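Local atomic coordinates of transposon Tn7 transposition protein TnsA (Escherichia coli, PDB entry 1T0F), a protein that forms the Tn7 transposase together with TnsB and, as a metal-dependent endonuclease resembling restriction enzymes, cuts the 5' DNA strands at the transposon ends. Residues R24-L36 against S78-P90. Residues are numbered along the deposited sequence; the frame is centred on the assembly and turned at random.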
loop_
_atom_site.group_PDB
_atom_site.type_symbol
_atom_site.label_atom_id
_atom_site.label_comp_id
_atom_site.label_asym_id
_atom_site.label_seq_id
_atom_site.Cartn_x
_atom_site.Cartn_y
_atom_site.Cartn_z
ATOM N N ARG A 24 -4.404 15.919 -9.142
ATOM C CA ARG A 24 -3.967 14.639 -8.598
ATOM C C ARG A 24 -2.923 14.901 -7.521
ATOM O O ARG A 24 -2.070 15.768 -7.676
ATOM C CB ARG A 24 -3.387 13.750 -9.697
ATOM C CG ARG A 24 -4.442 13.134 -10.584
ATOM C CD ARG A 24 -3.839 12.175 -11.587
ATOM N NE ARG A 24 -4.875 11.523 -12.378
ATOM C CZ ARG A 24 -5.737 10.634 -11.895
ATOM N NH1 ARG A 24 -5.685 10.278 -10.617
ATOM N NH2 ARG A 24 -6.664 10.114 -12.690
ATOM N N GLY A 25 -3.005 14.156 -6.422
ATOM C CA GLY A 25 -2.065 14.348 -5.334
ATOM C C GLY A 25 -2.617 15.303 -4.292
ATOM O O GLY A 25 -2.073 15.414 -3.192
ATOM N N GLN A 26 -3.700 15.999 -4.632
ATOM C CA GLN A 26 -4.305 16.952 -3.700
ATOM C C GLN A 26 -5.524 16.380 -2.992
ATOM O O GLN A 26 -6.099 15.381 -3.421
ATOM C CB GLN A 26 -4.724 18.232 -4.427
ATOM C CG GLN A 26 -3.586 19.000 -5.064
ATOM C CD GLN A 26 -4.079 20.212 -5.830
ATOM O OE1 GLN A 26 -4.588 21.166 -5.242
ATOM N NE2 GLN A 26 -3.941 20.176 -7.153
ATOM N N GLY A 27 -5.913 17.035 -1.904
ATOM C CA GLY A 27 -7.073 16.594 -1.152
ATOM C C GLY A 27 -6.734 15.647 -0.021
ATOM O O GLY A 27 -5.623 15.129 0.066
ATOM N N HIS A 28 -7.708 15.421 0.853
ATOM C CA HIS A 28 -7.536 14.533 1.994
ATOM C C HIS A 28 -8.754 13.638 2.073
ATOM O O HIS A 28 -9.823 13.987 1.567
ATOM C CB HIS A 28 -7.419 15.342 3.282
ATOM C CG HIS A 28 -6.194 16.196 3.350
ATOM N ND1 HIS A 28 -5.013 15.760 3.912
ATOM C CD2 HIS A 28 -5.960 17.456 2.913
ATOM C CE1 HIS A 28 -4.105 16.714 3.820
ATOM N NE2 HIS A 28 -4.654 17.753 3.217
ATOM N N GLY A 29 -8.588 12.482 2.706
ATOM C CA GLY A 29 -9.694 11.560 2.848
ATOM C C GLY A 29 -10.415 11.235 1.555
ATOM O O GLY A 29 -9.798 10.858 0.567
ATOM N N LYS A 30 -11.733 11.393 1.558
ATOM C CA LYS A 30 -12.529 11.075 0.388
ATOM C C LYS A 30 -12.243 11.962 -0.823
ATOM O O LYS A 30 -12.563 11.587 -1.951
ATOM C CB LYS A 30 -14.019 11.135 0.754
ATOM C CG LYS A 30 -14.948 10.597 -0.318
ATOM C CD LYS A 30 -16.062 9.755 0.290
ATOM C CE LYS A 30 -17.048 9.292 -0.774
ATOM N NZ LYS A 30 -16.389 8.518 -1.868
ATOM N N ASP A 31 -11.632 13.121 -0.593
ATOM C CA ASP A 31 -11.323 14.064 -1.672
ATOM C C ASP A 31 -9.980 13.834 -2.361
ATOM O O ASP A 31 -9.690 14.451 -3.387
ATOM C CB ASP A 31 -11.346 15.498 -1.141
ATOM C CG ASP A 31 -12.657 15.849 -0.472
ATOM O OD1 ASP A 31 -13.712 15.726 -1.133
ATOM O OD2 ASP A 31 -12.632 16.250 0.712
ATOM N N TYR A 32 -9.156 12.959 -1.799
ATOM C CA TYR A 32 -7.845 12.691 -2.379
ATOM C C TYR A 32 -7.919 11.912 -3.684
ATOM O O TYR A 32 -8.764 11.031 -3.849
ATOM C CB TYR A 32 -6.980 11.903 -1.385
ATOM C CG TYR A 32 -5.601 11.552 -1.905
ATOM C CD1 TYR A 32 -4.608 12.527 -2.024
ATOM C CD2 TYR A 32 -5.290 10.243 -2.282
ATOM C CE1 TYR A 32 -3.331 12.209 -2.503
ATOM C CE2 TYR A 32 -4.016 9.914 -2.764
ATOM C CZ TYR A 32 -3.046 10.901 -2.867
ATOM O OH TYR A 32 -1.782 10.570 -3.309
ATOM N N ILE A 33 -7.022 12.248 -4.608
ATOM C CA ILE A 33 -6.921 11.551 -5.887
ATOM C C ILE A 33 -5.441 11.179 -6.020
ATOM O O ILE A 33 -4.583 12.046 -5.976
ATOM C CB ILE A 33 -7.321 12.458 -7.073
ATOM C CG1 ILE A 33 -8.775 12.913 -6.918
ATOM C CG2 ILE A 33 -7.173 11.690 -8.376
ATOM C CD1 ILE A 33 -9.281 13.756 -8.083
ATOM N N PRO A 34 -5.125 9.883 -6.166
ATOM C CA PRO A 34 -3.720 9.467 -6.292
ATOM C C PRO A 34 -3.061 9.945 -7.586
ATOM O O PRO A 34 -3.728 10.114 -8.604
ATOM C CB PRO A 34 -3.807 7.947 -6.219
ATOM C CG PRO A 34 -5.122 7.669 -6.886
ATOM C CD PRO A 34 -6.030 8.729 -6.294
ATOM N N TRP A 35 -1.751 10.160 -7.540
ATOM C CA TRP A 35 -1.023 10.608 -8.724
ATOM C C TRP A 35 -1.028 9.497 -9.775
ATOM O O TRP A 35 -1.258 9.753 -10.956
ATOM C CB TRP A 35 0.411 10.995 -8.353
ATOM C CG TRP A 35 1.251 11.380 -9.542
ATOM C CD1 TRP A 35 2.251 10.644 -10.116
ATOM C CD2 TRP A 35 1.145 12.583 -10.314
ATOM N NE1 TRP A 35 2.776 11.316 -11.199
ATOM C CE2 TRP A 35 2.115 12.507 -11.343
ATOM C CE3 TRP A 35 0.323 13.717 -10.238
ATOM C CZ2 TRP A 35 2.284 13.525 -12.290
ATOM C CZ3 TRP A 35 0.497 14.733 -11.184
ATOM C CH2 TRP A 35 1.469 14.626 -12.194
ATOM N N LEU A 36 -0.786 8.264 -9.339
ATOM C CA LEU A 36 -0.781 7.110 -10.236
ATOM C C LEU A 36 -2.036 6.273 -10.018
ATOM O O LEU A 36 -2.539 6.182 -8.899
ATOM C CB LEU A 36 0.439 6.225 -9.969
ATOM C CG LEU A 36 1.840 6.838 -10.019
ATOM C CD1 LEU A 36 2.860 5.775 -9.610
ATOM C CD2 LEU A 36 2.136 7.368 -11.421
ATOM N N SER A 78 -5.742 3.250 14.666
ATOM C CA SER A 78 -5.303 4.645 14.706
ATOM C C SER A 78 -5.147 5.359 13.358
ATOM O O SER A 78 -5.088 6.586 13.314
ATOM C CB SER A 78 -3.982 4.752 15.464
ATOM O OG SER A 78 -2.950 4.092 14.751
ATOM N N VAL A 79 -5.065 4.607 12.267
ATOM C CA VAL A 79 -4.917 5.239 10.957
ATOM C C VAL A 79 -6.160 6.044 10.606
ATOM O O VAL A 79 -7.290 5.540 10.661
ATOM C CB VAL A 79 -4.633 4.188 9.858
ATOM C CG1 VAL A 79 -4.711 4.822 8.471
ATOM C CG2 VAL A 79 -3.246 3.600 10.076
ATOM N N LEU A 80 -5.944 7.308 10.255
ATOM C CA LEU A 80 -7.032 8.212 9.900
ATOM C C LEU A 80 -7.180 8.358 8.388
ATOM O O LEU A 80 -8.296 8.367 7.859
ATOM C CB LEU A 80 -6.781 9.588 10.517
ATOM C CG LEU A 80 -7.845 10.662 10.297
ATOM C CD1 LEU A 80 -9.164 10.242 10.944
ATOM C CD2 LEU A 80 -7.353 11.970 10.899
ATOM N N ASP A 81 -6.054 8.487 7.694
ATOM C CA ASP A 81 -6.084 8.637 6.242
ATOM C C ASP A 81 -4.926 7.873 5.612
ATOM O O ASP A 81 -3.875 7.693 6.228
ATOM C CB ASP A 81 -6.000 10.121 5.857
ATOM C CG ASP A 81 -6.382 10.378 4.397
ATOM O OD1 ASP A 81 -6.861 9.440 3.718
ATOM O OD2 ASP A 81 -6.219 11.530 3.929
ATOM N N ILE A 82 -5.150 7.402 4.393
ATOM C CA ILE A 82 -4.139 6.674 3.635
ATOM C C ILE A 82 -4.158 7.304 2.249
ATOM O O ILE A 82 -5.156 7.208 1.537
ATOM C CB ILE A 82 -4.486 5.177 3.500
ATOM C CG1 ILE A 82 -4.425 4.496 4.874
ATOM C CG2 ILE A 82 -3.505 4.496 2.531
ATOM C CD1 ILE A 82 -4.977 3.070 4.875
ATOM N N ARG A 83 -3.067 7.972 1.891
ATOM C CA ARG A 83 -2.959 8.611 0.586
ATOM C C ARG A 83 -1.889 7.896 -0.241
ATOM O O ARG A 83 -0.700 8.137 -0.074
ATOM C CB ARG A 83 -2.628 10.097 0.766
ATOM C CG ARG A 83 -3.861 10.942 1.173
ATOM C CD ARG A 83 -3.521 12.412 1.442
ATOM N NE ARG A 83 -2.789 12.612 2.696
ATOM C CZ ARG A 83 -2.151 13.734 3.023
ATOM N NH1 ARG A 83 -2.143 14.762 2.190
ATOM N NH2 ARG A 83 -1.536 13.843 4.193
ATOM N N GLU A 84 -2.337 7.012 -1.126
ATOM C CA GLU A 84 -1.437 6.218 -1.964
ATOM C C GLU A 84 -0.940 6.980 -3.187
ATOM O O GLU A 84 -1.593 7.916 -3.655
ATOM C CB GLU A 84 -2.128 4.924 -2.420
ATOM C CG GLU A 84 -3.166 5.074 -3.547
ATOM C CD GLU A 84 -4.568 5.453 -3.063
ATOM O OE1 GLU A 84 -4.717 5.946 -1.922
ATOM O OE2 GLU A 84 -5.528 5.271 -3.842
ATOM N N GLN A 85 0.218 6.561 -3.693
ATOM C CA GLN A 85 0.833 7.174 -4.875
ATOM C C GLN A 85 0.866 8.694 -4.694
ATOM O O GLN A 85 0.351 9.451 -5.529
ATOM C CB GLN A 85 0.031 6.815 -6.137
ATOM C CG GLN A 85 -0.585 5.411 -6.192
ATOM C CD GLN A 85 0.412 4.272 -5.987
ATOM O OE1 GLN A 85 1.612 4.414 -6.250
ATOM N NE2 GLN A 85 -0.093 3.123 -5.531
ATOM N N PHE A 86 1.473 9.133 -3.596
ATOM C CA PHE A 86 1.560 10.552 -3.273
ATOM C C PHE A 86 2.730 11.206 -4.018
ATOM O O PHE A 86 3.892 10.851 -3.812
ATOM C CB PHE A 86 1.730 10.730 -1.763
ATOM C CG PHE A 86 1.611 12.153 -1.309
ATOM C CD1 PHE A 86 0.361 12.747 -1.182
ATOM C CD2 PHE A 86 2.743 12.906 -1.036
ATOM C CE1 PHE A 86 0.242 14.079 -0.787
ATOM C CE2 PHE A 86 2.637 14.242 -0.642
ATOM C CZ PHE A 86 1.379 14.827 -0.518
ATOM N N PRO A 87 2.430 12.191 -4.880
ATOM C CA PRO A 87 3.450 12.895 -5.667
ATOM C C PRO A 87 4.332 13.846 -4.867
ATOM O O PRO A 87 3.857 14.536 -3.967
ATOM C CB PRO A 87 2.612 13.618 -6.719
ATOM C CG PRO A 87 1.411 14.044 -5.903
ATOM C CD PRO A 87 1.090 12.775 -5.112
ATOM N N LEU A 88 5.622 13.880 -5.204
ATOM C CA LEU A 88 6.576 14.749 -4.537
ATOM C C LEU A 88 6.769 15.965 -5.443
ATOM O O LEU A 88 6.984 15.810 -6.645
ATOM C CB LEU A 88 7.911 14.021 -4.344
ATOM C CG LEU A 88 7.853 12.568 -3.850
ATOM C CD1 LEU A 88 9.264 12.091 -3.517
ATOM C CD2 LEU A 88 6.965 12.468 -2.620
ATOM N N LEU A 89 6.689 17.160 -4.866
ATOM C CA LEU A 89 6.830 18.409 -5.625
ATOM C C LEU A 89 8.070 18.415 -6.513
ATOM O O LEU A 89 9.197 18.407 -6.017
ATOM C CB LEU A 89 6.904 19.605 -4.674
ATOM C CG LEU A 89 6.861 20.974 -5.363
ATOM C CD1 LEU A 89 5.519 21.121 -6.069
ATOM C CD2 LEU A 89 7.050 22.091 -4.348
ATOM N N PRO A 90 7.874 18.454 -7.841
ATOM C CA PRO A 90 8.973 18.460 -8.814
ATOM C C PRO A 90 10.077 19.483 -8.553
ATOM O O PRO A 90 11.261 19.166 -8.664
ATOM C CB PRO A 90 8.253 18.698 -10.140
ATOM C CG PRO A 90 6.955 18.007 -9.933
ATOM C CD PRO A 90 6.574 18.456 -8.533
HETATM O O HOH W 1 -3.056 15.559 -0.483
HETATM O O HOH W 2 -5.053 13.387 5.310
HETATM O O HOH W 3 -7.443 9.596 1.123
#
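Tyr32 lies across the aliphatic part of Arg83. CG of Arg83 sits 3.6 Å from the Tyr32 ring centroid, nearly on the ring normal, in a CH-pi contact. The guanidinium stands almost upright to the ring, 86° from its plane. Tyr32 has CG anti to the backbone N (chi1 179°), which lays the ring face on Arg83 CG. Its hydroxyl donates to Glu84 O at 2.7 Å, from above the carbonyl plane. A leucine here would probably leave Glu84 O without the tyrosine hydroxyl and Arg83 CG without a ring face to rest on. Farther along, Trp35 N donates to Gln85 O at 3.0 Å. Pro87 CB and CD pack against Trp35 CB, CD at 3.8 Å. Pro87 CG also lies 3.5 Å from Gly25 CA, where a side chain would clash. At the other end, Gly29 N gives a nearly straight bond of 2.8 Å to Asp81 OD2. His28 brings CE1 and ND1 over one face of the Arg83 guanidinium, the two planes 43° apart, with His28 CE1 3.2 Å from Arg83 NH1. Loop 24-36 packs along residues 81-87 of strand 79-87, an outermost strand of the mixed sheet in the PDDEXK-type nuclease domain. Leu80 and Asp81 form a classic beta bulge opposite Asp121 of the neighbouring strand. Water joins Gly25 O and Gly27 O to Arg83 NH1, and another links His28 ND1 with Asp81 OD2. Arg83 NH2 is held by a salt bridge to Asp121, and Glu84 by one to Arg57. Gln85 NE2 bonds to the active-site Glu66, which ties this corner of the strand to the catalytic centre.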